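Local coordinates for protein aspartate aminotransferase (Leishmania major, PDB 4H51) that probably catalyses the pyridoxal-phosphate-dependent transfer of the amino group between L-aspartate and 2-oxoglutarate, working as a homodimer, at residues Gln90-Ile93 and Asp94-Lys98; Leu175-Glu178 and Gly179-Asp183; Ser217-Ala221 and Lys222-Val226; Ala288-Lys291 and Ser292-Ser296. All coordinates share one frame; numbering follows the deposited sequence.

How the contacts relate
All four contacts are local, lying within one helix, at a helix start or at a helix end, and they run in series along the chain without nesting or crossing. Contact 1 lies in helix 90-101, against strands 110-116 and 274-280 of the mixed sheet. Contact 2 starts helix 177-186 directly after edge strand 174-175. Contact 3 ends helix 209-221 and turns the chain into strand 225-230; it touches contact 2, with Lys-181 CG 3.6 Å from Leu-218 CD1. Contact 4, in helix 287-299, lies about 17 Å from contact 1 between centres, and strand 110-116 meets both. Contacts 3 and 4 both reach the second subunit.

Contact 1: Gln90-Ile93 and Asp94-Lys98; sequences QPFI and DEAVK
Asp-94 and Gln-90 meet one turn apart near the start of helix 90-101, and their side chains join in addition to the backbone bond between the same two residues. Gln-90 NE2 donates to Asp-94 OD1 at 2.8 Å. The oxygen lies nearly in the amide plane, yet the amide comes to it from above the carboxylate plane, the two flat groups being turned 52° apart. The bend of the Gln-90 chain at chi2 (54°) brings the amide over to Asp-94. In the main chain, Asp-94 N reaches Gln-90 O at 2.9 Å in an almost straight bond. Ile-93 is tied to the next turn through its backbone, Val-97 N to Ile-93 O at 3.0 Å, while its side chain turns to Ala-112 and Gln-114 of strand 110-116. On the buried side Ala-96 CB sits over one face of the Phe-92 ring, offset toward the rim and 4.3 Å from the centroid, a CH-pi contact. Phe-263 also meets that ring, and Thr-276 of strand 274-280 touches both Phe-92 and Ala-96. The pattern is that of an amphipathic helix packed on the mixed sheet of the aminotransferase large domain, with a polar i to i+4 pair on its more open flank.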
ATOM      1  N   GLN B  90       6.440  12.997   7.158  1.00 13.58           N
ATOM      2  CA  GLN B  90       7.449  12.993   8.231  1.00 13.78           C
ATOM      3  C   GLN B  90       6.898  13.322   9.631  1.00 14.09           C
ATOM      4  O   GLN B  90       7.321  12.689  10.587  1.00 13.95           O
ATOM      5  CB  GLN B  90       8.646  13.905   7.911  1.00 14.51           C
ATOM      6  CG  GLN B  90       9.937  13.525   8.647  1.00 14.87           C
ATOM      7  CD  GLN B  90      10.358  12.085   8.453  1.00 14.69           C
ATOM      8  OE1 GLN B  90      10.394  11.591   7.332  1.00 16.76           O
ATOM      9  NE2 GLN B  90      10.675  11.404   9.536  1.00 14.44           N
ATOM     10  N   PRO B  91       5.956  14.289   9.745  1.00 13.97           N
ATOM     11  CA  PRO B  91       5.430  14.571  11.074  1.00 14.13           C
ATOM     12  C   PRO B  91       4.717  13.348  11.693  1.00 13.32           C
ATOM     13  O   PRO B  91       4.882  13.044  12.914  1.00 13.48           O
ATOM     14  CB  PRO B  91       4.498  15.770  10.842  1.00 14.35           C
ATOM     15  CG  PRO B  91       5.112  16.489   9.687  1.00 14.80           C
ATOM     16  CD  PRO B  91       5.600  15.364   8.788  1.00 14.45           C
ATOM     17  N   PHE B  92       3.969  12.622  10.873  1.00 12.17           N
ATOM     18  CA  PHE B  92       3.355  11.383  11.333  1.00 11.74           C
ATOM     19  C   PHE B  92       4.445  10.425  11.794  1.00 11.54           C
ATOM     20  O   PHE B  92       4.401   9.874  12.905  1.00 11.20           O
ATOM     21  CB  PHE B  92       2.544  10.708  10.218  1.00 11.76           C
ATOM     22  CG  PHE B  92       2.221   9.271  10.504  1.00 11.51           C
ATOM     23  CD1 PHE B  92       1.366   8.957  11.544  1.00 11.61           C
ATOM     24  CD2 PHE B  92       2.772   8.260   9.776  1.00 11.57           C
ATOM     25  CE1 PHE B  92       1.094   7.647  11.848  1.00 11.56           C
ATOM     26  CE2 PHE B  92       2.496   6.932  10.064  1.00 11.71           C
ATOM     27  CZ  PHE B  92       1.645   6.632  11.098  1.00 11.44           C
ATOM     28  N   ILE B  93       5.433  10.218  10.947  1.00 11.87           N
ATOM     29  CA  ILE B  93       6.469   9.225  11.258  1.00 11.93           C
ATOM     30  C   ILE B  93       7.154   9.535  12.602  1.00 12.73           C
ATOM     31  O   ILE B  93       7.310   8.640  13.441  1.00 12.47           O
ATOM     32  CB  ILE B  93       7.539   9.150  10.154  1.00 12.15           C
ATOM     33  CG1 ILE B  93       6.947   8.641   8.810  1.00 11.68           C
ATOM     34  CG2 ILE B  93       8.740   8.280  10.611  1.00 12.22           C
ATOM     35  CD1 ILE B  93       7.818   9.031   7.633  1.00 11.92           C
ATOM     36  N   ASP B  94       7.562  10.783  12.768  1.00 13.51           N
ATOM     37  CA  ASP B  94       8.261  11.239  13.994  1.00 14.46           C
ATOM     38  C   ASP B  94       7.423  11.052  15.239  1.00 14.49           C
ATOM     39  O   ASP B  94       7.913  10.504  16.252  1.00 15.06           O
ATOM     40  CB  ASP B  94       8.711  12.691  13.873  1.00 15.51           C
ATOM     41  CG  ASP B  94       9.785  12.876  12.800  1.00 16.46           C
ATOM     42  OD1 ASP B  94      10.309  11.889  12.279  1.00 17.05           O
ATOM     43  OD2 ASP B  94      10.077  14.025  12.447  1.00 17.54           O
ATOM     44  N   GLU B  95       6.162  11.467  15.178  1.00 14.32           N
ATOM     45  CA  GLU B  95       5.268  11.299  16.327  1.00 13.99           C
ATOM     46  C   GLU B  95       4.965   9.836  16.606  1.00 13.71           C
ATOM     47  O   GLU B  95       4.857   9.424  17.799  1.00 13.16           O
ATOM     48  CB  GLU B  95       3.951  12.068  16.159  1.00 14.59           C
ATOM     49  CG  GLU B  95       4.032  13.585  16.146  1.00 15.73           C
ATOM     50  CD  GLU B  95       4.472  14.225  17.452  1.00 17.59           C
ATOM     51  OE1 GLU B  95       4.501  13.562  18.509  1.00 18.75           O
ATOM     52  OE2 GLU B  95       4.747  15.435  17.390  1.00 20.16           O
ATOM     53  N   ALA B  96       4.823   9.035  15.543  1.00 12.90           N
ATOM     54  CA  ALA B  96       4.471   7.646  15.682  1.00 12.72           C
ATOM     55  C   ALA B  96       5.602   6.901  16.385  1.00 13.36           C
ATOM     56  O   ALA B  96       5.356   6.141  17.305  1.00 13.91           O
ATOM     57  CB  ALA B  96       4.173   7.011  14.304  1.00 12.93           C
ATOM     58  N   VAL B  97       6.849   7.137  16.002  1.00 14.29           N
ATOM     59  CA  VAL B  97       7.937   6.364  16.614  1.00 15.47           C
ATOM     60  C   VAL B  97       8.133   6.791  18.076  1.00 17.19           C
ATOM     61  O   VAL B  97       8.557   5.962  18.913  1.00 18.51           O
ATOM     62  CB  VAL B  97       9.287   6.384  15.816  1.00 15.19           C
ATOM     63  CG1 VAL B  97       9.093   5.791  14.394  1.00 14.79           C
ATOM     64  CG2 VAL B  97       9.904   7.748  15.800  1.00 15.44           C
ATOM     65  N   LYS B  98       7.811   8.047  18.378  1.00 17.93           N
ATOM     66  CA  LYS B  98       7.838   8.549  19.751  1.00 20.09           C
ATOM     67  C   LYS B  98       6.946   7.768  20.683  1.00 19.11           C
ATOM     68  O   LYS B  98       7.298   7.572  21.840  1.00 18.61           O
ATOM     69  CB  LYS B  98       7.375  10.001  19.844  1.00 23.19           C
ATOM     70  CG  LYS B  98       8.489  11.005  19.782  1.00 26.29           C
ATOM     71  CD  LYS B  98       8.041  12.446  19.969  1.00 28.37           C
ATOM     72  CE  LYS B  98       8.912  13.335  19.085  1.00 31.01           C
ATOM     73  NZ  LYS B  98       8.817  14.806  19.338  1.00 33.92           N
TER

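Contact 2: Leu175-Glu178 and Gly179-Asp183; sequences LNFE and GMKKD
An N-cap and the first turns of helix 177-186 make up this local contact, set where the chain leaves edge strand 174-175 of the mixed sheet. Asn-176 is the cap: its OD1 accepts from Gly-179 N at 2.9 Å. That donor stands well above the plane of the side-chain carbonyl, 59° out of it, so the bond uses no lone-pair direction. The cap's main chain adds a second bond, Met-180 N to Asn-176 O at 3.0 Å. With CG anti to the backbone N (chi1 -169°), the Phe-177 ring is set beside the Lys-181 chain, and Lys-181 CG lies over one face, 4.0 Å from the centroid, in a CH-pi contact. Further along the same lysine, CD comes to 3.4 Å from Phe-177 CE2. Met-180 SD approaches the ring obliquely, a Met-aromatic contact, while Gln-211, Glu-214 and Ile-215 of helix 209-221 pack against the phenyl group. Glu-178 and Lys-181 run side by side, pointing the same way. Lys-181 NZ also forms a salt bridge with Glu-214. Within the turn itself, Lys-181 NZ meets Glu-178 OE2 at 3.1 Å, on the syn side of the carboxylate and 29° out of its plane.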
ATOM      1  N   LEU B 175       2.876 -19.531  28.653  1.00 20.53           N
ATOM      2  CA  LEU B 175       4.089 -19.599  27.857  1.00 20.70           C
ATOM      3  C   LEU B 175       4.949 -20.795  28.237  1.00 19.62           C
ATOM      4  O   LEU B 175       5.290 -20.972  29.383  1.00 20.05           O
ATOM      5  CB  LEU B 175       4.930 -18.315  28.020  1.00 21.67           C
ATOM      6  CG  LEU B 175       4.926 -17.383  26.846  1.00 23.11           C
ATOM      7  CD1 LEU B 175       3.475 -17.056  26.536  1.00 24.02           C
ATOM      8  CD2 LEU B 175       5.765 -16.124  27.137  1.00 22.75           C
ATOM      9  N   ASN B 176       5.310 -21.600  27.266  1.00 18.65           N
ATOM     10  CA  ASN B 176       6.393 -22.558  27.436  1.00 18.12           C
ATOM     11  C   ASN B 176       7.717 -21.816  27.335  1.00 17.12           C
ATOM     12  O   ASN B 176       8.387 -21.817  26.285  1.00 16.39           O
ATOM     13  CB  ASN B 176       6.324 -23.637  26.356  1.00 18.05           C
ATOM     14  CG  ASN B 176       7.429 -24.687  26.488  1.00 19.06           C
ATOM     15  OD1 ASN B 176       8.283 -24.640  27.375  1.00 18.35           O
ATOM     16  ND2 ASN B 176       7.392 -25.660  25.596  1.00 19.00           N
ATOM     17  N   PHE B 177       8.106 -21.174  28.429  1.00 17.32           N
ATOM     18  CA  PHE B 177       9.244 -20.286  28.379  1.00 17.44           C
ATOM     19  C   PHE B 177      10.548 -21.044  28.258  1.00 17.69           C
ATOM     20  O   PHE B 177      11.486 -20.589  27.562  1.00 17.25           O
ATOM     21  CB  PHE B 177       9.291 -19.348  29.566  1.00 18.09           C
ATOM     22  CG  PHE B 177      10.298 -18.254  29.402  1.00 18.55           C
ATOM     23  CD1 PHE B 177      10.218 -17.370  28.312  1.00 18.53           C
ATOM     24  CD2 PHE B 177      11.329 -18.108  30.311  1.00 20.15           C
ATOM     25  CE1 PHE B 177      11.158 -16.359  28.172  1.00 19.41           C
ATOM     26  CE2 PHE B 177      12.266 -17.092  30.163  1.00 19.78           C
ATOM     27  CZ  PHE B 177      12.176 -16.221  29.108  1.00 19.32           C
ATOM     28  N   GLU B 178      10.622 -22.225  28.875  1.00 18.21           N
ATOM     29  CA  GLU B 178      11.845 -23.039  28.745  1.00 19.40           C
ATOM     30  C   GLU B 178      12.070 -23.489  27.285  1.00 17.93           C
ATOM     31  O   GLU B 178      13.185 -23.471  26.801  1.00 17.39           O
ATOM     32  CB  GLU B 178      11.840 -24.235  29.729  1.00 21.89           C
ATOM     33  CG  GLU B 178      11.895 -23.794  31.210  1.00 24.87           C
ATOM     34  CD  GLU B 178      13.108 -22.918  31.568  1.00 27.37           C
ATOM     35  OE1 GLU B 178      14.249 -23.273  31.215  1.00 30.30           O
ATOM     36  OE2 GLU B 178      12.935 -21.844  32.184  1.00 30.68           O
ATOM     37  N   GLY B 179      10.995 -23.820  26.587  1.00 17.16           N
ATOM     38  CA  GLY B 179      11.069 -24.239  25.216  1.00 16.78           C
ATOM     39  C   GLY B 179      11.458 -23.072  24.321  1.00 16.07           C
ATOM     40  O   GLY B 179      12.254 -23.243  23.380  1.00 16.57           O
ATOM     41  N   MET B 180      10.929 -21.905  24.637  1.00 15.23           N
ATOM     42  CA  MET B 180      11.243 -20.694  23.889  1.00 14.77           C
ATOM     43  C   MET B 180      12.723 -20.387  23.967  1.00 14.93           C
ATOM     44  O   MET B 180      13.369 -20.172  22.952  1.00 14.15           O
ATOM     45  CB  MET B 180      10.436 -19.499  24.383  1.00 14.43           C
ATOM     46  CG  MET B 180      10.697 -18.236  23.566  1.00 14.48           C
ATOM     47  SD  MET B 180       9.582 -16.906  24.083  1.00 14.13           S
ATOM     48  CE  MET B 180       9.939 -15.610  22.893  1.00 14.66           C
ATOM     49  N   LYS B 181      13.252 -20.399  25.187  1.00 16.20           N
ATOM     50  CA  LYS B 181      14.678 -20.159  25.374  1.00 17.33           C
ATOM     51  C   LYS B 181      15.508 -21.208  24.633  1.00 17.32           C
ATOM     52  O   LYS B 181      16.516 -20.873  24.008  1.00 17.09           O
ATOM     53  CB  LYS B 181      15.031 -20.141  26.848  1.00 18.05           C
ATOM     54  CG  LYS B 181      14.486 -18.909  27.570  1.00 19.08           C
ATOM     55  CD  LYS B 181      14.968 -18.754  29.020  1.00 21.38           C
ATOM     56  CE  LYS B 181      14.413 -19.813  29.954  1.00 22.80           C
ATOM     57  NZ  LYS B 181      15.026 -19.709  31.321  1.00 25.55           N
ATOM     58  N   LYS B 182      15.100 -22.474  24.744  1.00 18.04           N
ATOM     59  CA  LYS B 182      15.784 -23.558  24.068  1.00 19.20           C
ATOM     60  C   LYS B 182      15.848 -23.281  22.560  1.00 17.78           C
ATOM     61  O   LYS B 182      16.889 -23.423  21.968  1.00 17.24           O
ATOM     62  CB  LYS B 182      15.053 -24.861  24.347  1.00 21.36           C
ATOM     63  CG  LYS B 182      15.666 -26.110  23.733  1.00 24.86           C
ATOM     64  CD  LYS B 182      15.140 -27.347  24.475  1.00 27.82           C
ATOM     65  CE  LYS B 182      14.969 -28.550  23.569  1.00 31.22           C
ATOM     66  NZ  LYS B 182      16.284 -28.964  23.007  1.00 33.81           N
ATOM     67  N   ASP B 183      14.728 -22.906  21.955  1.00 16.83           N
ATOM     68  CA  ASP B 183      14.725 -22.667  20.514  1.00 16.56           C
ATOM     69  C   ASP B 183      15.554 -21.423  20.079  1.00 15.68           C
ATOM     70  O   ASP B 183      16.201 -21.420  19.010  1.00 15.81           O
ATOM     71  CB  ASP B 183      13.275 -22.580  20.014  1.00 17.33           C
ATOM     72  CG  ASP B 183      12.561 -23.934  20.002  1.00 18.87           C
ATOM     73  OD1 ASP B 183      13.203 -25.010  20.257  1.00 22.23           O
ATOM     74  OD2 ASP B 183      11.312 -23.924  19.829  1.00 16.91           O
TER

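Contact 3: Ser217-Ala221 and Lys222-Val226; sequences SLMLA and KHHQV
Met-219 lies across Val-226 and His-224, meeting both side chains at about a right angle. Its CG is 3.7 Å from Val-226 CG2, while the sulfur reaches His-224: SD stands at the edge of the imidazole, near its plane, 4.9 Å from the centroid. A bend at chi2 (-71°) swings the thioether over to the histidine. The last turn of helix 209-221 is thereby folded onto the start of strand 225-230, inside the beta-alpha-beta unit that begins with strand 192-196; Phe-193 of that strand packs on both Met-219 and His-224.

The helix ends in a Schellman motif. His-223 has positive phi (55°), and two bonds run back into the last turn: His-224 N to Met-219 O at 3.0 Å, in the carbonyl plane, and His-223 N to Leu-220 O at 3.1 Å, the donor well above the carbonyl plane. Lys-222 N still makes the helical bond to Leu-218 O, also at 3.0 Å. Backbone N-H groups thus meet Leu-218 O, Met-219 O and Leu-220 O. One water donates to both Met-219 O and His-224 O, the latter at 2.6 Å, and so bridges the turn. The His-223 ring lays one face over Leu-220 O, offset toward the rim, and Met-15 of the second subunit packs on this histidine.

Beyond the turn, Lys-222 NZ meets Ala-187 O and Leu-185 O and forms a salt bridge with Asp-189. His-224 ND1 faces the backbone N-H of Ser-191 and NE2 the carbonyl of Ile-184, consistent with a neutral ring protonated on NE2 and held at both nitrogens.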
ATOM      1  N   SER B 217      18.585 -10.795  26.710  1.00 14.79           N
ATOM      2  CA  SER B 217      19.924 -11.337  26.926  1.00 15.74           C
ATOM      3  C   SER B 217      20.300 -12.426  25.908  1.00 15.58           C
ATOM      4  O   SER B 217      21.430 -12.474  25.427  1.00 16.33           O
ATOM      5  CB  SER B 217      20.036 -11.941  28.326  1.00 16.29           C
ATOM      6  OG  SER B 217      19.893 -10.935  29.276  1.00 16.70           O
ATOM      7  N   LEU B 218      19.354 -13.292  25.607  1.00 15.34           N
ATOM      8  CA  LEU B 218      19.572 -14.370  24.637  1.00 15.45           C
ATOM      9  C   LEU B 218      19.717 -13.832  23.216  1.00 14.82           C
ATOM     10  O   LEU B 218      20.560 -14.328  22.438  1.00 15.00           O
ATOM     11  CB  LEU B 218      18.398 -15.346  24.671  1.00 15.89           C
ATOM     12  CG  LEU B 218      18.247 -16.131  25.960  1.00 16.83           C
ATOM     13  CD1 LEU B 218      17.103 -17.103  25.794  1.00 17.18           C
ATOM     14  CD2 LEU B 218      19.533 -16.883  26.295  1.00 18.31           C
ATOM     15  N   MET B 219      18.915 -12.829  22.854  1.00 13.91           N
ATOM     16  CA  MET B 219      19.029 -12.242  21.505  1.00 13.92           C
ATOM     17  C   MET B 219      20.380 -11.556  21.300  1.00 14.44           C
ATOM     18  O   MET B 219      20.946 -11.579  20.195  1.00 15.41           O
ATOM     19  CB  MET B 219      17.897 -11.216  21.218  1.00 13.24           C
ATOM     20  CG  MET B 219      16.491 -11.837  21.294  1.00 12.83           C
ATOM     21  SD  MET B 219      16.255 -12.922  19.881  1.00 12.19           S
ATOM     22  CE  MET B 219      14.783 -13.817  20.400  1.00 11.91           C
ATOM     23  N   LEU B 220      20.908 -10.947  22.366  1.00 14.70           N
ATOM     24  CA  LEU B 220      22.197 -10.297  22.287  1.00 15.39           C
ATOM     25  C   LEU B 220      23.295 -11.356  22.225  1.00 15.72           C
ATOM     26  O   LEU B 220      24.175 -11.254  21.402  1.00 16.21           O
ATOM     27  CB  LEU B 220      22.433  -9.354  23.479  1.00 15.78           C
ATOM     28  CG  LEU B 220      21.676  -8.042  23.459  1.00 15.49           C
ATOM     29  CD1 LEU B 220      21.381  -7.530  24.883  1.00 15.94           C
ATOM     30  CD2 LEU B 220      22.412  -6.976  22.614  1.00 15.79           C
ATOM     31  N   ALA B 221      23.209 -12.397  23.040  1.00 15.88           N
ATOM     32  CA  ALA B 221      24.239 -13.439  23.098  1.00 16.61           C
ATOM     33  C   ALA B 221      24.395 -14.170  21.778  1.00 16.47           C
ATOM     34  O   ALA B 221      25.506 -14.522  21.380  1.00 16.75           O
ATOM     35  CB  ALA B 221      23.925 -14.442  24.213  1.00 16.86           C
ATOM     36  N   LYS B 222      23.264 -14.372  21.112  1.00 15.53           N
ATOM     37  CA  LYS B 222      23.189 -15.123  19.866  1.00 15.71           C
ATOM     38  C   LYS B 222      23.325 -14.212  18.641  1.00 15.88           C
ATOM     39  O   LYS B 222      23.379 -14.709  17.518  1.00 15.50           O
ATOM     40  CB  LYS B 222      21.873 -15.913  19.801  1.00 15.05           C
ATOM     41  CG  LYS B 222      21.773 -17.069  20.806  1.00 15.12           C
ATOM     42  CD  LYS B 222      22.665 -18.239  20.420  1.00 15.63           C
ATOM     43  CE  LYS B 222      22.097 -18.927  19.191  1.00 15.54           C
ATOM     44  NZ  LYS B 222      23.059 -19.979  18.699  1.00 16.02           N
ATOM     45  N   HIS B 223      23.394 -12.890  18.861  1.00 16.16           N
ATOM     46  CA  HIS B 223      23.485 -11.907  17.777  1.00 16.41           C
ATOM     47  C   HIS B 223      22.356 -12.058  16.797  1.00 15.09           C
ATOM     48  O   HIS B 223      22.513 -11.865  15.577  1.00 14.71           O
ATOM     49  CB  HIS B 223      24.825 -12.018  17.076  1.00 18.53           C
ATOM     50  CG  HIS B 223      25.995 -12.197  18.035  1.00 20.93           C
ATOM     51  ND1 HIS B 223      26.581 -11.162  18.665  1.00 22.23           N
ATOM     52  CD2 HIS B 223      26.619 -13.346  18.499  1.00 23.09           C
ATOM     53  CE1 HIS B 223      27.576 -11.610  19.448  1.00 23.76           C
ATOM     54  NE2 HIS B 223      27.596 -12.956  19.371  1.00 24.60           N
ATOM     55  N   HIS B 224      21.180 -12.382  17.322  1.00 13.82           N
ATOM     56  CA  HIS B 224      19.979 -12.448  16.491  1.00 12.90           C
ATOM     57  C   HIS B 224      19.461 -11.092  16.124  1.00 12.50           C
ATOM     58  O   HIS B 224      19.603 -10.111  16.872  1.00 12.80           O
ATOM     59  CB  HIS B 224      18.875 -13.221  17.210  1.00 12.38           C
ATOM     60  CG  HIS B 224      19.171 -14.690  17.443  1.00 12.48           C
ATOM     61  ND1 HIS B 224      19.729 -15.461  16.512  1.00 12.57           N
ATOM     62  CD2 HIS B 224      18.822 -15.540  18.515  1.00 12.30           C
ATOM     63  CE1 HIS B 224      19.789 -16.742  16.969  1.00 12.93           C
ATOM     64  NE2 HIS B 224      19.214 -16.781  18.199  1.00 12.52           N
ATOM     65  N   GLN B 225      18.817 -11.017  14.967  1.00 12.44           N
ATOM     66  CA  GLN B 225      18.020  -9.831  14.623  1.00 11.47           C
ATOM     67  C   GLN B 225      16.647  -9.939  15.240  1.00 10.88           C
ATOM     68  O   GLN B 225      15.897 -10.932  15.005  1.00 10.08           O
ATOM     69  CB  GLN B 225      17.859  -9.689  13.117  1.00 11.90           C
ATOM     70  CG  GLN B 225      16.983  -8.509  12.678  1.00 11.41           C
ATOM     71  CD  GLN B 225      17.627  -7.162  12.929  1.00 11.90           C
ATOM     72  OE1 GLN B 225      18.809  -6.940  12.583  1.00 13.18           O
ATOM     73  NE2 GLN B 225      16.878  -6.245  13.573  1.00 11.89           N
ATOM     74  N   VAL B 226      16.278  -8.903  15.977  1.00 10.27           N
ATOM     75  CA  VAL B 226      14.889  -8.797  16.503  1.00  9.99           C
ATOM     76  C   VAL B 226      14.018  -7.945  15.579  1.00  9.61           C
ATOM     77  O   VAL B 226      14.354  -6.798  15.257  1.00  9.91           O
ATOM     78  CB  VAL B 226      14.876  -8.221  17.941  1.00  9.68           C
ATOM     79  CG1 VAL B 226      13.471  -7.948  18.425  1.00  9.42           C
ATOM     80  CG2 VAL B 226      15.599  -9.159  18.934  1.00 10.02           C
TER
HETATM   81  O   HOH W   1      21.312  -9.105  18.614  1.00 16.99           O
HETATM   82  O   HOH W   2      25.703  -8.808  20.532  1.00 37.22           O

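Contact 4: Ala288-Lys291 and Ser292-Ser296; sequences ADVK and SVMDS
Asp-289 O is gripped by two donors from the following turn of helix 287-299, an alpha helix on the subunit interface of the dimer. Ser-292 OG approaches it at 2.6 Å and Val-293 N at 3.2 Å, so the serine folds back onto its own helix as the ordinary i to i+4 bond persists beside it. A chi1 of 80° sets OG between the backbone N and the carbonyl carbon, facing the preceding turn. The same hydroxyl is also bonded to Gln-27 N of the second subunit, which links the helix backbone to the partner chain through one oxygen. Trp-21, Gln-25 and Ala-26 of that subunit pack nearby on Val-290, Val-293 and Asp-289. Toward the body of the chain, Met-294 runs extended beyond CG and crosses Val-290 obliquely, its CE 3.9 Å from Val-290 CG1. Leu-128 of helix 117-129 touches both of them. Their main chains are joined as well, Met-294 N to Val-290 O at 2.9 Å. Asp-295 has its main polar partner in Ser-87, through OD1. Its other oxygen faces a lysine chain bent at chi2, chi3 and chi4: Lys-291 NZ stands 3.4 Å from Asp-295 OD2, a salt bridge whose hydrogen bond is weak.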
ATOM      1  N   ALA B 288      21.367   6.613   6.514  1.00 21.01           N
ATOM      2  CA  ALA B 288      20.994   7.124   5.192  1.00 20.33           C
ATOM      3  C   ALA B 288      20.941   5.976   4.201  1.00 19.08           C
ATOM      4  O   ALA B 288      20.035   5.924   3.385  1.00 18.76           O
ATOM      5  CB  ALA B 288      21.939   8.245   4.696  1.00 20.24           C
ATOM      6  N   ASP B 289      21.901   5.068   4.302  1.00 18.55           N
ATOM      7  CA  ASP B 289      21.987   3.916   3.401  1.00 18.41           C
ATOM      8  C   ASP B 289      20.750   3.007   3.579  1.00 16.67           C
ATOM      9  O   ASP B 289      20.148   2.538   2.615  1.00 16.48           O
ATOM     10  CB  ASP B 289      23.246   3.098   3.686  1.00 18.76           C
ATOM     11  CG  ASP B 289      24.522   3.734   3.155  1.00 20.50           C
ATOM     12  OD1 ASP B 289      24.450   4.824   2.528  1.00 20.50           O
ATOM     13  OD2 ASP B 289      25.586   3.106   3.394  1.00 20.13           O
ATOM     14  N   VAL B 290      20.394   2.726   4.823  1.00 15.78           N
ATOM     15  CA  VAL B 290      19.195   1.907   5.103  1.00 14.53           C
ATOM     16  C   VAL B 290      17.941   2.583   4.548  1.00 14.48           C
ATOM     17  O   VAL B 290      17.108   1.934   3.898  1.00 14.21           O
ATOM     18  CB  VAL B 290      19.035   1.600   6.617  1.00 13.99           C
ATOM     19  CG1 VAL B 290      17.693   0.885   6.903  1.00 13.17           C
ATOM     20  CG2 VAL B 290      20.161   0.715   7.097  1.00 13.69           C
ATOM     21  N   LYS B 291      17.799   3.895   4.783  1.00 15.24           N
ATOM     22  CA  LYS B 291      16.652   4.646   4.286  1.00 15.98           C
ATOM     23  C   LYS B 291      16.546   4.540   2.747  1.00 15.10           C
ATOM     24  O   LYS B 291      15.455   4.385   2.188  1.00 13.88           O
ATOM     25  CB  LYS B 291      16.757   6.115   4.693  1.00 18.36           C
ATOM     26  CG  LYS B 291      15.692   7.026   4.082  1.00 20.94           C
ATOM     27  CD  LYS B 291      14.337   6.882   4.753  1.00 24.10           C
ATOM     28  CE  LYS B 291      13.705   8.271   4.971  1.00 26.32           C
ATOM     29  NZ  LYS B 291      13.956   9.080   3.735  1.00 30.72           N
ATOM     30  N   SER B 292      17.700   4.569   2.093  1.00 14.92           N
ATOM     31  CA  SER B 292      17.746   4.504   0.617  1.00 14.86           C
ATOM     32  C   SER B 292      17.229   3.149   0.124  1.00 13.88           C
ATOM     33  O   SER B 292      16.539   3.031  -0.908  1.00 13.68           O
ATOM     34  CB  SER B 292      19.188   4.759   0.109  1.00 15.64           C
ATOM     35  OG  SER B 292      19.996   3.574   0.217  1.00 16.00           O
ATOM     36  N   VAL B 293      17.485   2.119   0.891  1.00 13.35           N
ATOM     37  CA  VAL B 293      16.931   0.804   0.566  1.00 12.78           C
ATOM     38  C   VAL B 293      15.425   0.758   0.824  1.00 12.24           C
ATOM     39  O   VAL B 293      14.671   0.259   0.016  1.00 11.24           O
ATOM     40  CB  VAL B 293      17.661  -0.315   1.347  1.00 12.77           C
ATOM     41  CG1 VAL B 293      17.049  -1.674   1.054  1.00 12.08           C
ATOM     42  CG2 VAL B 293      19.180  -0.324   1.026  1.00 13.79           C
ATOM     43  N   MET B 294      15.003   1.239   1.994  1.00 11.95           N
ATOM     44  CA  MET B 294      13.579   1.271   2.324  1.00 11.48           C
ATOM     45  C   MET B 294      12.791   2.009   1.207  1.00 11.72           C
ATOM     46  O   MET B 294      11.800   1.475   0.702  1.00 10.76           O
ATOM     47  CB  MET B 294      13.354   1.974   3.654  1.00 11.54           C
ATOM     48  CG  MET B 294      13.869   1.243   4.907  1.00 11.58           C
ATOM     49  SD  MET B 294      13.523   2.267   6.351  1.00 11.99           S
ATOM     50  CE  MET B 294      13.934   1.189   7.743  1.00 11.73           C
ATOM     51  N   ASP B 295      13.234   3.212   0.834  1.00 12.09           N
ATOM     52  CA  ASP B 295      12.627   3.991  -0.249  1.00 12.91           C
ATOM     53  C   ASP B 295      12.645   3.256  -1.604  1.00 13.31           C
ATOM     54  O   ASP B 295      11.668   3.294  -2.352  1.00 13.02           O
ATOM     55  CB  ASP B 295      13.287   5.360  -0.358  1.00 14.00           C
ATOM     56  CG  ASP B 295      12.876   6.316   0.777  1.00 14.97           C
ATOM     57  OD1 ASP B 295      11.963   6.028   1.606  1.00 13.77           O
ATOM     58  OD2 ASP B 295      13.421   7.417   0.776  1.00 17.32           O
ATOM     59  N   SER B 296      13.738   2.568  -1.912  1.00 13.83           N
ATOM     60  CA  SER B 296      13.808   1.851  -3.163  1.00 14.74           C
ATOM     61  C   SER B 296      12.735   0.771  -3.177  1.00 13.55           C
ATOM     62  O   SER B 296      12.103   0.587  -4.209  1.00 13.86           O
ATOM     63  CB  SER B 296      15.203   1.273  -3.509  1.00 15.76           C
ATOM     64  OG  SER B 296      15.577   0.270  -2.561  1.00 17.98           O
TER